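Local coordinates for EDD domain protein, DegV family (Ruminococcus gnavus, PDB 3JR7) that is of unknown function but, as a member of the DegV family, probably binds lipids such as fatty acids, at residues L183-K188 with S285-N290; A252-E257 with V279-I284; I49-T54 with A72-C77. All blocks are in the same frame, centred on the assembly; numbering follows the deposited sequence.

Interactions 1 and 2 share helix 283-289, which follows the strand of interaction 2 after a short link and carries Ser285 to Ala289 of interaction 1. Their centres lie about 12 Å apart, and Thr286 OG1 is 2.8 Å from Thr281 OG1, a probable hydrogen bond. Interaction 3 lies about 12 Å from interaction 1 and about 19 Å from interaction 2, centre to centre. Ile49 ties it to the same helix: its CG2 meets Val287 CG2 at 3.9 Å, and its CG1 meets Ile284 CD1 at 3.8 Å. Ser285 and Tyr288 belong to the pocket holding a polyether molecule, probably from the crystallisation liquor, and the Tyr288 side chain is about 4 Å from it.

Interaction 1 (L183-K188 with S285-N290)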
ATOM      1  N   LEU A 183     -10.724  -5.656 -12.303  1.00 28.54           N
ATOM      2  CA  LEU A 183     -11.270  -5.226 -11.005  1.00 28.72           C
ATOM      3  C   LEU A 183     -11.998  -6.319 -10.261  1.00 29.35           C
ATOM      4  O   LEU A 183     -12.491  -6.101  -9.147  1.00 27.68           O
ATOM      5  CB  LEU A 183     -12.242  -4.053 -11.189  1.00 28.89           C
ATOM      6  CG  LEU A 183     -11.635  -2.685 -11.460  1.00 29.72           C
ATOM      7  CD1 LEU A 183     -12.696  -1.809 -12.043  1.00 30.45           C
ATOM      8  CD2 LEU A 183     -11.130  -2.061 -10.199  1.00 28.92           C
ATOM      9  N   ASP A 184     -12.093  -7.497 -10.875  1.00 29.82           N
ATOM     10  CA  ASP A 184     -12.959  -8.529 -10.328  1.00 30.80           C
ATOM     11  C   ASP A 184     -12.563  -9.022  -8.924  1.00 29.08           C
ATOM     12  O   ASP A 184     -13.448  -9.381  -8.142  1.00 28.21           O
ATOM     13  CB  ASP A 184     -13.039  -9.740 -11.256  1.00 32.10           C
ATOM     14  CG  ASP A 184     -13.760  -9.441 -12.580  1.00 37.25           C
ATOM     15  OD1 ASP A 184     -14.299  -8.317 -12.820  1.00 42.47           O
ATOM     16  OD2 ASP A 184     -13.746 -10.362 -13.409  1.00 43.89           O
ATOM     17  N   THR A 185     -11.272  -9.099  -8.623  1.00 27.49           N
ATOM     18  CA  THR A 185     -10.852  -9.594  -7.300  1.00 26.31           C
ATOM     19  C   THR A 185     -11.294  -8.600  -6.206  1.00 26.39           C
ATOM     20  O   THR A 185     -11.872  -9.006  -5.188  1.00 26.57           O
ATOM     21  CB  THR A 185      -9.350  -9.880  -7.244  1.00 26.34           C
ATOM     22  OG1 THR A 185      -8.989 -10.650  -8.407  1.00 26.79           O
ATOM     23  CG2 THR A 185      -8.975 -10.680  -5.955  1.00 23.19           C
ATOM     24  N   LEU A 186     -11.105  -7.310  -6.456  1.00 25.23           N
ATOM     25  CA  LEU A 186     -11.621  -6.270  -5.550  1.00 25.54           C
ATOM     26  C   LEU A 186     -13.147  -6.333  -5.428  1.00 27.44           C
ATOM     27  O   LEU A 186     -13.714  -6.232  -4.318  1.00 26.48           O
ATOM     28  CB  LEU A 186     -11.168  -4.865  -5.987  1.00 24.63           C
ATOM     29  CG  LEU A 186      -9.699  -4.465  -5.657  1.00 21.95           C
ATOM     30  CD1 LEU A 186      -9.232  -3.264  -6.527  1.00 17.65           C
ATOM     31  CD2 LEU A 186      -9.439  -4.233  -4.106  1.00 21.74           C
ATOM     32  N   ARG A 187     -13.824  -6.517  -6.557  1.00 28.33           N
ATOM     33  CA  ARG A 187     -15.286  -6.510  -6.544  1.00 30.78           C
ATOM     34  C   ARG A 187     -15.809  -7.711  -5.779  1.00 30.73           C
ATOM     35  O   ARG A 187     -16.591  -7.569  -4.846  1.00 31.29           O
ATOM     36  CB  ARG A 187     -15.822  -6.490  -7.981  1.00 31.53           C
ATOM     37  CG  ARG A 187     -17.329  -6.795  -8.109  1.00 37.22           C
ATOM     38  CD  ARG A 187     -18.201  -5.659  -7.633  1.00 43.02           C
ATOM     39  NE  ARG A 187     -18.000  -4.456  -8.449  1.00 48.00           N
ATOM     40  CZ  ARG A 187     -18.481  -3.240  -8.173  1.00 48.94           C
ATOM     41  NH1 ARG A 187     -19.214  -3.008  -7.088  1.00 48.41           N
ATOM     42  NH2 ARG A 187     -18.207  -2.239  -9.005  1.00 50.66           N
ATOM     43  N   LYS A 188     -15.312  -8.883  -6.139  1.00 31.21           N
ATOM     44  CA  LYS A 188     -15.806 -10.134  -5.594  1.00 32.44           C
ATOM     45  C   LYS A 188     -15.452 -10.290  -4.108  1.00 32.36           C
ATOM     46  O   LYS A 188     -16.206 -10.912  -3.345  1.00 32.14           O
ATOM     47  CB  LYS A 188     -15.308 -11.333  -6.440  1.00 33.36           C
ATOM     48  CG  LYS A 188     -15.988 -11.444  -7.883  1.00 36.84           C
ATOM     49  CD  LYS A 188     -15.816 -10.156  -8.794  1.00 41.49           C
ATOM     50  CE  LYS A 188     -16.684 -10.083 -10.082  1.00 43.26           C
ATOM     51  NZ  LYS A 188     -16.531  -8.753 -10.819  1.00 44.95           N
ATOM     52  N   SER A 285      -0.775  -6.897  -3.171  1.00 19.36           N
ATOM     53  CA  SER A 285      -1.001  -5.925  -4.223  1.00 20.66           C
ATOM     54  C   SER A 285      -1.263  -6.612  -5.575  1.00 21.33           C
ATOM     55  O   SER A 285      -2.162  -6.222  -6.322  1.00 20.41           O
ATOM     56  CB  SER A 285       0.177  -4.946  -4.301  1.00 21.30           C
ATOM     57  OG  SER A 285       0.240  -4.069  -3.142  1.00 19.92           O
ATOM     58  N   THR A 286      -0.467  -7.641  -5.878  1.00 21.89           N
ATOM     59  CA  THR A 286      -0.679  -8.444  -7.080  1.00 21.53           C
ATOM     60  C   THR A 286      -2.050  -9.097  -7.100  1.00 22.08           C
ATOM     61  O   THR A 286      -2.766  -9.013  -8.111  1.00 21.85           O
ATOM     62  CB  THR A 286       0.405  -9.487  -7.199  1.00 21.95           C
ATOM     63  OG1 THR A 286       1.650  -8.803  -7.454  1.00 22.15           O
ATOM     64  CG2 THR A 286       0.067 -10.504  -8.273  1.00 20.94           C
ATOM     65  N   VAL A 287      -2.453  -9.699  -5.980  1.00 22.19           N
ATOM     66  CA  VAL A 287      -3.745 -10.359  -5.929  1.00 22.88           C
ATOM     67  C   VAL A 287      -4.906  -9.416  -6.270  1.00 22.90           C
ATOM     68  O   VAL A 287      -5.820  -9.783  -7.018  1.00 23.14           O
ATOM     69  CB  VAL A 287      -3.973 -11.009  -4.554  1.00 23.87           C
ATOM     70  CG1 VAL A 287      -5.427 -11.443  -4.381  1.00 24.90           C
ATOM     71  CG2 VAL A 287      -2.994 -12.226  -4.346  1.00 23.72           C
ATOM     72  N   TYR A 288      -4.892  -8.204  -5.721  1.00 23.47           N
ATOM     73  CA  TYR A 288      -5.983  -7.247  -5.940  1.00 22.37           C
ATOM     74  C   TYR A 288      -5.790  -6.354  -7.172  1.00 22.40           C
ATOM     75  O   TYR A 288      -6.776  -5.940  -7.789  1.00 23.43           O
ATOM     76  CB  TYR A 288      -6.248  -6.444  -4.653  1.00 22.61           C
ATOM     77  CG  TYR A 288      -6.893  -7.332  -3.599  1.00 22.23           C
ATOM     78  CD1 TYR A 288      -8.251  -7.654  -3.676  1.00 22.99           C
ATOM     79  CD2 TYR A 288      -6.158  -7.941  -2.621  1.00 21.49           C
ATOM     80  CE1 TYR A 288      -8.855  -8.449  -2.758  1.00 23.05           C
ATOM     81  CE2 TYR A 288      -6.771  -8.803  -1.660  1.00 20.64           C
ATOM     82  CZ  TYR A 288      -8.113  -9.048  -1.751  1.00 23.16           C
ATOM     83  OH  TYR A 288      -8.771  -9.898  -0.874  1.00 25.76           O
ATOM     84  N   ALA A 289      -4.554  -6.064  -7.556  1.00 21.23           N
ATOM     85  CA  ALA A 289      -4.330  -5.209  -8.737  1.00 21.10           C
ATOM     86  C   ALA A 289      -4.463  -5.993 -10.041  1.00 21.70           C
ATOM     87  O   ALA A 289      -4.909  -5.470 -11.082  1.00 22.59           O
ATOM     88  CB  ALA A 289      -2.961  -4.533  -8.657  1.00 20.02           C
ATOM     89  N   ASN A 290      -3.984  -7.219  -9.991  1.00 22.30           N
ATOM     90  CA  ASN A 290      -3.976  -8.149 -11.107  1.00 23.24           C
ATOM     91  C   ASN A 290      -3.000  -7.729 -12.188  1.00 23.53           C
ATOM     92  O   ASN A 290      -2.440  -6.597 -12.188  1.00 22.59           O
ATOM     93  CB  ASN A 290      -5.398  -8.382 -11.678  1.00 23.47           C
ATOM     94  CG  ASN A 290      -6.224  -9.312 -10.816  1.00 24.51           C
ATOM     95  OD1 ASN A 290      -7.342  -8.970 -10.378  1.00 27.51           O
ATOM     96  ND2 ASN A 290      -5.705 -10.510 -10.593  1.00 21.46           N
TER
HETATM   97  O   HOH W   1      -6.657 -12.044  -8.354  1.00 26.91           O
HETATM   98  O   HOH W   2      -9.168  -6.650  -8.855  1.00 23.97           O
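Leu186 and Thr185 of helix 184-188 meet the side chain of Tyr288. Leu186 CD2 comes obliquely to the ring and touches Tyr288 CD1 at 3.6 Å. Thr185 CG2 lies 3.9 Å from the same CD1, and the two side chains cross at about a right angle. With CG2 anti to the backbone N, the Thr185 methyl also reaches Val287 O at 3.4 Å. Val287 CG1 sits over one face of the ring, near its rim.

Two waters bridge the helices, each to a backbone carbonyl. One lies 2.7 Å from the hydroxyl Thr185 OG1 and donates to Val287 O at 2.8 Å. The other accepts from the amide Leu186 N and donates to Tyr288 O at 2.7 Å.

Further out, the short helix axes run at 88° to each other, 8.6 Å apart at their closest. Tyr288 OH is hydrogen-bonded to Thr80 and Asn189, which fixes the far end of the ring. Asn290, the first residue after the helix, has positive phi.

Tyr288 lines the polyether pocket. The contact thus sets an apolar grip on the ring beside water-bridged carbonyls, which is consistent with a pocket wall held at both ends of the tyrosine.

Interaction 2 (A252-E257 with V279-I284)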
ATOM      1  N   ALA A 252       3.473   1.696  -8.218  1.00 21.31           N
ATOM      2  CA  ALA A 252       3.604   0.264  -8.220  1.00 21.30           C
ATOM      3  C   ALA A 252       2.903  -0.271  -9.445  1.00 21.63           C
ATOM      4  O   ALA A 252       1.849   0.244  -9.846  1.00 22.40           O
ATOM      5  CB  ALA A 252       3.006  -0.348  -6.952  1.00 21.93           C
ATOM      6  N   HIS A 253       3.489  -1.306 -10.045  1.00 21.79           N
ATOM      7  CA  HIS A 253       2.932  -1.933 -11.238  1.00 22.14           C
ATOM      8  C   HIS A 253       2.966  -3.428 -11.071  1.00 22.70           C
ATOM      9  O   HIS A 253       3.835  -3.968 -10.364  1.00 22.77           O
ATOM     10  CB  HIS A 253       3.712  -1.516 -12.493  1.00 22.80           C
ATOM     11  CG  HIS A 253       5.036  -2.195 -12.613  1.00 22.53           C
ATOM     12  ND1 HIS A 253       6.181  -1.715 -12.019  1.00 25.18           N
ATOM     13  CD2 HIS A 253       5.381  -3.352 -13.216  1.00 19.68           C
ATOM     14  CE1 HIS A 253       7.187  -2.536 -12.284  1.00 22.41           C
ATOM     15  NE2 HIS A 253       6.725  -3.541 -12.994  1.00 23.63           N
ATOM     16  N   CYS A 254       1.972  -4.089 -11.656  1.00 22.47           N
ATOM     17  CA  CYS A 254       1.921  -5.537 -11.654  1.00 23.78           C
ATOM     18  C   CYS A 254       2.243  -6.060 -13.059  1.00 23.99           C
ATOM     19  O   CYS A 254       1.356  -6.118 -13.904  1.00 23.73           O
ATOM     20  CB  CYS A 254       0.528  -6.014 -11.253  1.00 23.01           C
ATOM     21  SG  CYS A 254       0.439  -7.817 -11.104  1.00 26.11           S
ATOM     22  N   ASN A 255       3.507  -6.433 -13.266  1.00 25.06           N
ATOM     23  CA  ASN A 255       3.974  -7.048 -14.533  1.00 25.43           C
ATOM     24  C   ASN A 255       3.763  -6.108 -15.744  1.00 25.91           C
ATOM     25  O   ASN A 255       3.337  -6.543 -16.823  1.00 24.19           O
ATOM     26  CB  ASN A 255       3.243  -8.365 -14.754  1.00 25.79           C
ATOM     27  CG  ASN A 255       3.830  -9.194 -15.907  1.00 26.95           C
ATOM     28  OD1 ASN A 255       5.051  -9.254 -16.081  1.00 26.90           O
ATOM     29  ND2 ASN A 255       2.959  -9.827 -16.685  1.00 25.53           N
ATOM     30  N   CYS A 256       4.028  -4.817 -15.557  1.00 25.26           N
ATOM     31  CA  CYS A 256       3.899  -3.824 -16.650  1.00 25.86           C
ATOM     32  C   CYS A 256       4.819  -2.626 -16.404  1.00 25.99           C
ATOM     33  O   CYS A 256       4.395  -1.470 -16.201  1.00 26.61           O
ATOM     34  CB  CYS A 256       2.425  -3.438 -16.878  1.00 25.17           C
ATOM     35  SG  CYS A 256       1.581  -2.760 -15.407  1.00 26.59           S
ATOM     36  N   GLU A 257       6.106  -2.913 -16.400  1.00 26.22           N
ATOM     37  CA  GLU A 257       7.089  -1.897 -16.116  1.00 27.62           C
ATOM     38  C   GLU A 257       7.059  -0.719 -17.081  1.00 27.84           C
ATOM     39  O   GLU A 257       7.261   0.430 -16.669  1.00 25.54           O
ATOM     40  CB  GLU A 257       8.510  -2.482 -16.079  1.00 29.13           C
ATOM     41  CG  GLU A 257       9.458  -1.535 -15.412  1.00 33.97           C
ATOM     42  CD  GLU A 257      10.913  -1.937 -15.499  1.00 41.81           C
ATOM     43  OE1 GLU A 257      11.229  -3.127 -15.705  1.00 47.55           O
ATOM     44  OE2 GLU A 257      11.756  -1.027 -15.351  1.00 47.29           O
ATOM     45  N   VAL A 279       8.013   0.451  -8.235  1.00 23.45           N
ATOM     46  CA  VAL A 279       8.211  -0.882  -7.644  1.00 23.50           C
ATOM     47  C   VAL A 279       7.258  -1.891  -8.212  1.00 23.63           C
ATOM     48  O   VAL A 279       6.164  -1.537  -8.682  1.00 22.77           O
ATOM     49  CB  VAL A 279       7.990  -0.927  -6.117  1.00 23.58           C
ATOM     50  CG1 VAL A 279       9.080  -0.268  -5.460  1.00 25.02           C
ATOM     51  CG2 VAL A 279       6.582  -0.330  -5.718  1.00 21.19           C
ATOM     52  N   ASP A 280       7.669  -3.155  -8.128  1.00 23.64           N
ATOM     53  CA  ASP A 280       6.820  -4.282  -8.443  1.00 24.71           C
ATOM     54  C   ASP A 280       5.859  -4.484  -7.312  1.00 24.41           C
ATOM     55  O   ASP A 280       6.230  -4.345  -6.146  1.00 25.51           O
ATOM     56  CB  ASP A 280       7.622  -5.568  -8.637  1.00 25.08           C
ATOM     57  CG  ASP A 280       8.514  -5.499  -9.872  1.00 26.56           C
ATOM     58  OD1 ASP A 280       7.973  -5.600 -10.969  1.00 25.15           O
ATOM     59  OD2 ASP A 280       9.716  -5.250  -9.723  1.00 29.92           O
ATOM     60  N   THR A 281       4.637  -4.828  -7.656  1.00 23.30           N
ATOM     61  CA  THR A 281       3.619  -5.062  -6.636  1.00 23.60           C
ATOM     62  C   THR A 281       3.956  -6.262  -5.706  1.00 23.48           C
ATOM     63  O   THR A 281       4.474  -7.300  -6.138  1.00 23.46           O
ATOM     64  CB  THR A 281       2.261  -5.321  -7.249  1.00 23.28           C
ATOM     65  OG1 THR A 281       2.391  -6.243  -8.330  1.00 23.43           O
ATOM     66  CG2 THR A 281       1.612  -4.035  -7.752  1.00 23.44           C
ATOM     67  N   SER A 282       3.630  -6.107  -4.432  1.00 22.72           N
ATOM     68  CA  SER A 282       3.748  -7.186  -3.424  1.00 22.86           C
ATOM     69  C   SER A 282       2.732  -8.292  -3.730  1.00 22.50           C
ATOM     70  O   SER A 282       1.905  -8.152  -4.621  1.00 23.02           O
ATOM     71  CB  SER A 282       3.413  -6.620  -2.049  1.00 21.74           C
ATOM     72  OG  SER A 282       1.991  -6.315  -1.998  1.00 20.93           O
ATOM     73  N   GLY A 283       2.777  -9.393  -2.984  1.00 22.74           N
ATOM     74  CA  GLY A 283       1.796 -10.473  -3.133  1.00 21.77           C
ATOM     75  C   GLY A 283       0.362  -9.992  -3.000  1.00 21.99           C
ATOM     76  O   GLY A 283      -0.494 -10.269  -3.862  1.00 20.37           O
ATOM     77  N   ILE A 284       0.057  -9.278  -1.902  1.00 20.88           N
ATOM     78  CA  ILE A 284      -1.332  -8.799  -1.741  1.00 19.85           C
ATOM     79  C   ILE A 284      -1.699  -7.785  -2.842  1.00 19.77           C
ATOM     80  O   ILE A 284      -2.788  -7.845  -3.405  1.00 20.11           O
ATOM     81  CB  ILE A 284      -1.532  -8.198  -0.352  1.00 19.62           C
ATOM     82  CG1 ILE A 284      -1.371  -9.307   0.705  1.00 20.43           C
ATOM     83  CG2 ILE A 284      -2.909  -7.520  -0.234  1.00 18.84           C
ATOM     84  CD1 ILE A 284      -2.456 -10.396   0.668  1.00 20.08           C
TER
HETATM   85  O   HOH W   3       5.511  -6.166 -11.107  1.00 27.37           O
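His253 O accepts a hydrogen bond from Thr281 N at 3.0 Å. This donor is tilted 33° from the carbonyl plane. Thr281 OG1 lies 3.4 Å from His253 O and makes at most a weak, unsettled bond. Its stronger partner is Thr286 in the following helix. The amide of the same histidine, His253 N, donates to Val279 O at 3.0 Å, with the donor nearly along the C=O axis. Ala252 CA adds a CH...O contact to that oxygen. These bonds belong to the end of the parallel pairing of strands 248-253 and 275-280, joined through helix 257-270 as a beta-alpha-beta unit.

On one sheet face, Ala252 CB packs on Val279 CG2 at 3.8 Å, with Val141 against both. On the other, His253 and Asp280 lie side by side and point the same way. The ring and carboxylate planes are 60° apart. His253 NE2 is 3.1 Å from Asp280 OD1, but the angle is too poor for a hydrogen bond. A chi1 of 75° swings the His253 ring over toward the neighbouring strand. The ring lies between Asp280 CA over one face and Glu257 CA over the other, the latter near the rim. With an alanine here, the space between Asp280 CA and Glu257 CA would probably lose its filling.

Water accepts from Asn255 N and donates to Asp280 OD1. Beyond the strand, Ser282 OG caps Ser285 N at the helix start. The pairing therefore rests on backbone bonds; the imidazole adds packing, and the Asp280 carboxylate a water link to Asn255 N.

Interaction 3 (I49-T54 with A72-C77); sequences IQIEDT and AESTSC
Van der Waals contact begins at Ile51, whose CG2 meets Ser74 CB at 3.4 Å, tighter than usual for two carbons. This CG2 is the branch anti to the backbone N. The Glu52 side chain extends past the same serine, with its CD 3.5 Å from Ser74 CB. Glu52 CG lies 3.7 Å from Ser76 OG. Ser74 is thus met by both Ile51 and Glu52.

No hydrogen bond crosses between the two segments. Ser74 OG donates to Ser76 O at 2.6 Å, in the carbonyl plane and on a lone pair. With OG anti to the backbone N, chi1 161°, the hydroxyl faces the chain that follows it. This bond probably fixes the bend after helix 64-73. Across from it, a type II' turn runs from Ile51 to Thr54. Thr54 N to Ile51 O and Ile51 N to Thr54 O, both 3.0 Å, close it as a beta hairpin.

Charge plays a small part. Glu52 OE1 has a long, weak ion pair with Lys70.

The turn joins strand 42-51 to strand 54-57, its antiparallel neighbour. It rests against the C-terminal end of helix 64-73, where Leu67, Lys70 and Ile71 also touch Ile51. Ala78, just before strand 79-81, touches the same isoleucine.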
ATOM      1  N   ILE A  49      -2.465 -15.645   1.569  1.00 26.33           N
ATOM      2  CA  ILE A  49      -3.180 -15.678   0.291  1.00 27.48           C
ATOM      3  C   ILE A  49      -3.661 -17.099   0.105  1.00 27.90           C
ATOM      4  O   ILE A  49      -2.911 -18.016   0.329  1.00 28.18           O
ATOM      5  CB  ILE A  49      -2.290 -15.286  -0.901  1.00 27.69           C
ATOM      6  CG1 ILE A  49      -1.872 -13.823  -0.821  1.00 27.81           C
ATOM      7  CG2 ILE A  49      -3.003 -15.569  -2.283  1.00 26.43           C
ATOM      8  CD1 ILE A  49      -0.528 -13.569  -1.513  1.00 27.53           C
ATOM      9  N   GLN A  50      -4.914 -17.233  -0.284  1.00 28.98           N
ATOM     10  CA  GLN A  50      -5.565 -18.527  -0.496  1.00 30.12           C
ATOM     11  C   GLN A  50      -6.210 -18.600  -1.889  1.00 29.67           C
ATOM     12  O   GLN A  50      -7.095 -17.811  -2.215  1.00 29.15           O
ATOM     13  CB  GLN A  50      -6.613 -18.738   0.601  1.00 30.51           C
ATOM     14  CG  GLN A  50      -5.979 -18.602   2.021  1.00 34.16           C
ATOM     15  CD  GLN A  50      -6.074 -17.182   2.642  1.00 36.16           C
ATOM     16  OE1 GLN A  50      -7.055 -16.461   2.427  1.00 41.99           O
ATOM     17  NE2 GLN A  50      -5.087 -16.823   3.460  1.00 34.67           N
ATOM     18  N   ILE A  51      -5.736 -19.535  -2.709  1.00 30.25           N
ATOM     19  CA  ILE A  51      -6.255 -19.751  -4.067  1.00 31.22           C
ATOM     20  C   ILE A  51      -6.458 -21.267  -4.235  1.00 33.19           C
ATOM     21  O   ILE A  51      -5.505 -22.031  -4.172  1.00 31.68           O
ATOM     22  CB  ILE A  51      -5.297 -19.272  -5.159  1.00 30.70           C
ATOM     23  CG1 ILE A  51      -5.025 -17.779  -5.013  1.00 30.84           C
ATOM     24  CG2 ILE A  51      -5.924 -19.535  -6.565  1.00 28.27           C
ATOM     25  CD1 ILE A  51      -3.752 -17.332  -5.654  1.00 31.24           C
ATOM     26  N   GLU A  52      -7.700 -21.675  -4.369  1.00 36.55           N
ATOM     27  CA  GLU A  52      -8.045 -23.114  -4.436  1.00 40.38           C
ATOM     28  C   GLU A  52      -7.509 -23.817  -3.190  1.00 42.10           C
ATOM     29  O   GLU A  52      -7.962 -23.470  -2.102  1.00 43.19           O
ATOM     30  CB  GLU A  52      -7.585 -23.704  -5.772  1.00 40.63           C
ATOM     31  CG  GLU A  52      -8.429 -23.136  -6.894  1.00 44.20           C
ATOM     32  CD  GLU A  52      -8.002 -23.572  -8.296  1.00 48.06           C
ATOM     33  OE1 GLU A  52      -6.778 -23.785  -8.560  1.00 49.61           O
ATOM     34  OE2 GLU A  52      -8.929 -23.658  -9.132  1.00 51.00           O
ATOM     35  N   ASP A  53      -6.560 -24.748  -3.303  1.00 44.31           N
ATOM     36  CA  ASP A  53      -6.061 -25.488  -2.101  1.00 45.50           C
ATOM     37  C   ASP A  53      -4.686 -25.059  -1.704  1.00 45.07           C
ATOM     38  O   ASP A  53      -4.031 -25.700  -0.844  1.00 46.11           O
ATOM     39  CB  ASP A  53      -6.018 -26.992  -2.378  1.00 46.49           C
ATOM     40  CG  ASP A  53      -7.386 -27.567  -2.584  1.00 49.43           C
ATOM     41  OD1 ASP A  53      -8.207 -27.528  -1.622  1.00 51.93           O
ATOM     42  OD2 ASP A  53      -7.634 -28.036  -3.726  1.00 53.38           O
ATOM     43  N   THR A  54      -4.211 -24.010  -2.360  1.00 43.62           N
ATOM     44  CA  THR A  54      -2.934 -23.473  -2.050  1.00 43.15           C
ATOM     45  C   THR A  54      -3.177 -22.351  -1.026  1.00 42.13           C
ATOM     46  O   THR A  54      -4.108 -21.564  -1.121  1.00 40.65           O
ATOM     47  CB  THR A  54      -2.231 -22.950  -3.312  1.00 43.56           C
ATOM     48  OG1 THR A  54      -2.176 -24.005  -4.284  1.00 43.80           O
ATOM     49  CG2 THR A  54      -0.828 -22.456  -2.974  1.00 43.44           C
ATOM     50  N   ALA A  72      -4.219 -17.043 -12.771  1.00 29.15           N
ATOM     51  CA  ALA A  72      -4.730 -17.202 -14.152  1.00 30.14           C
ATOM     52  C   ALA A  72      -5.382 -18.584 -14.322  1.00 31.77           C
ATOM     53  O   ALA A  72      -6.412 -18.725 -14.992  1.00 31.74           O
ATOM     54  CB  ALA A  72      -3.605 -16.989 -15.143  1.00 29.09           C
ATOM     55  N   GLU A  73      -4.794 -19.593 -13.686  1.00 34.18           N
ATOM     56  CA  GLU A  73      -5.301 -20.981 -13.758  1.00 36.46           C
ATOM     57  C   GLU A  73      -6.553 -21.201 -12.971  1.00 37.12           C
ATOM     58  O   GLU A  73      -7.427 -21.940 -13.403  1.00 36.83           O
ATOM     59  CB  GLU A  73      -4.261 -21.956 -13.220  1.00 37.48           C
ATOM     60  CG  GLU A  73      -3.170 -22.156 -14.202  1.00 41.44           C
ATOM     61  CD  GLU A  73      -1.842 -22.501 -13.568  1.00 45.60           C
ATOM     62  OE1 GLU A  73      -1.826 -23.126 -12.464  1.00 50.63           O
ATOM     63  OE2 GLU A  73      -0.823 -22.108 -14.181  1.00 45.18           O
ATOM     64  N   SER A  74      -6.632 -20.578 -11.800  1.00 37.58           N
ATOM     65  CA  SER A  74      -7.750 -20.791 -10.921  1.00 38.77           C
ATOM     66  C   SER A  74      -9.020 -20.091 -11.377  1.00 39.70           C
ATOM     67  O   SER A  74      -9.085 -18.859 -11.512  1.00 40.46           O
ATOM     68  CB  SER A  74      -7.425 -20.301  -9.509  1.00 39.00           C
ATOM     69  OG  SER A  74      -8.639 -20.123  -8.808  1.00 39.92           O
ATOM     70  N   THR A  75     -10.070 -20.872 -11.489  1.00 40.49           N
ATOM     71  CA  THR A  75     -11.356 -20.344 -11.864  1.00 41.81           C
ATOM     72  C   THR A  75     -11.988 -19.576 -10.700  1.00 41.79           C
ATOM     73  O   THR A  75     -12.686 -18.588 -10.911  1.00 42.68           O
ATOM     74  CB  THR A  75     -12.305 -21.478 -12.307  1.00 42.40           C
ATOM     75  OG1 THR A  75     -13.614 -20.935 -12.450  1.00 45.75           O
ATOM     76  CG2 THR A  75     -12.345 -22.577 -11.285  1.00 42.41           C
ATOM     77  N   SER A  76     -11.733 -19.998  -9.470  1.00 40.63           N
ATOM     78  CA  SER A  76     -12.257 -19.241  -8.356  1.00 40.51           C
ATOM     79  C   SER A  76     -11.291 -18.091  -7.937  1.00 39.28           C
ATOM     80  O   SER A  76     -10.063 -18.157  -8.014  1.00 37.76           O
ATOM     81  CB  SER A  76     -12.553 -20.154  -7.190  1.00 40.87           C
ATOM     82  OG  SER A  76     -11.378 -20.873  -6.895  1.00 43.84           O
ATOM     83  N   CYS A  77     -11.923 -17.027  -7.519  1.00 38.52           N
ATOM     84  CA  CYS A  77     -11.286 -15.819  -7.079  1.00 37.59           C
ATOM     85  C   CYS A  77     -10.360 -16.029  -5.850  1.00 36.00           C
ATOM     86  O   CYS A  77     -10.701 -16.768  -4.925  1.00 35.69           O
ATOM     87  CB  CYS A  77     -12.441 -14.902  -6.739  1.00 37.98           C
ATOM     88  SG  CYS A  77     -11.898 -13.349  -6.374  1.00 39.36           S
TER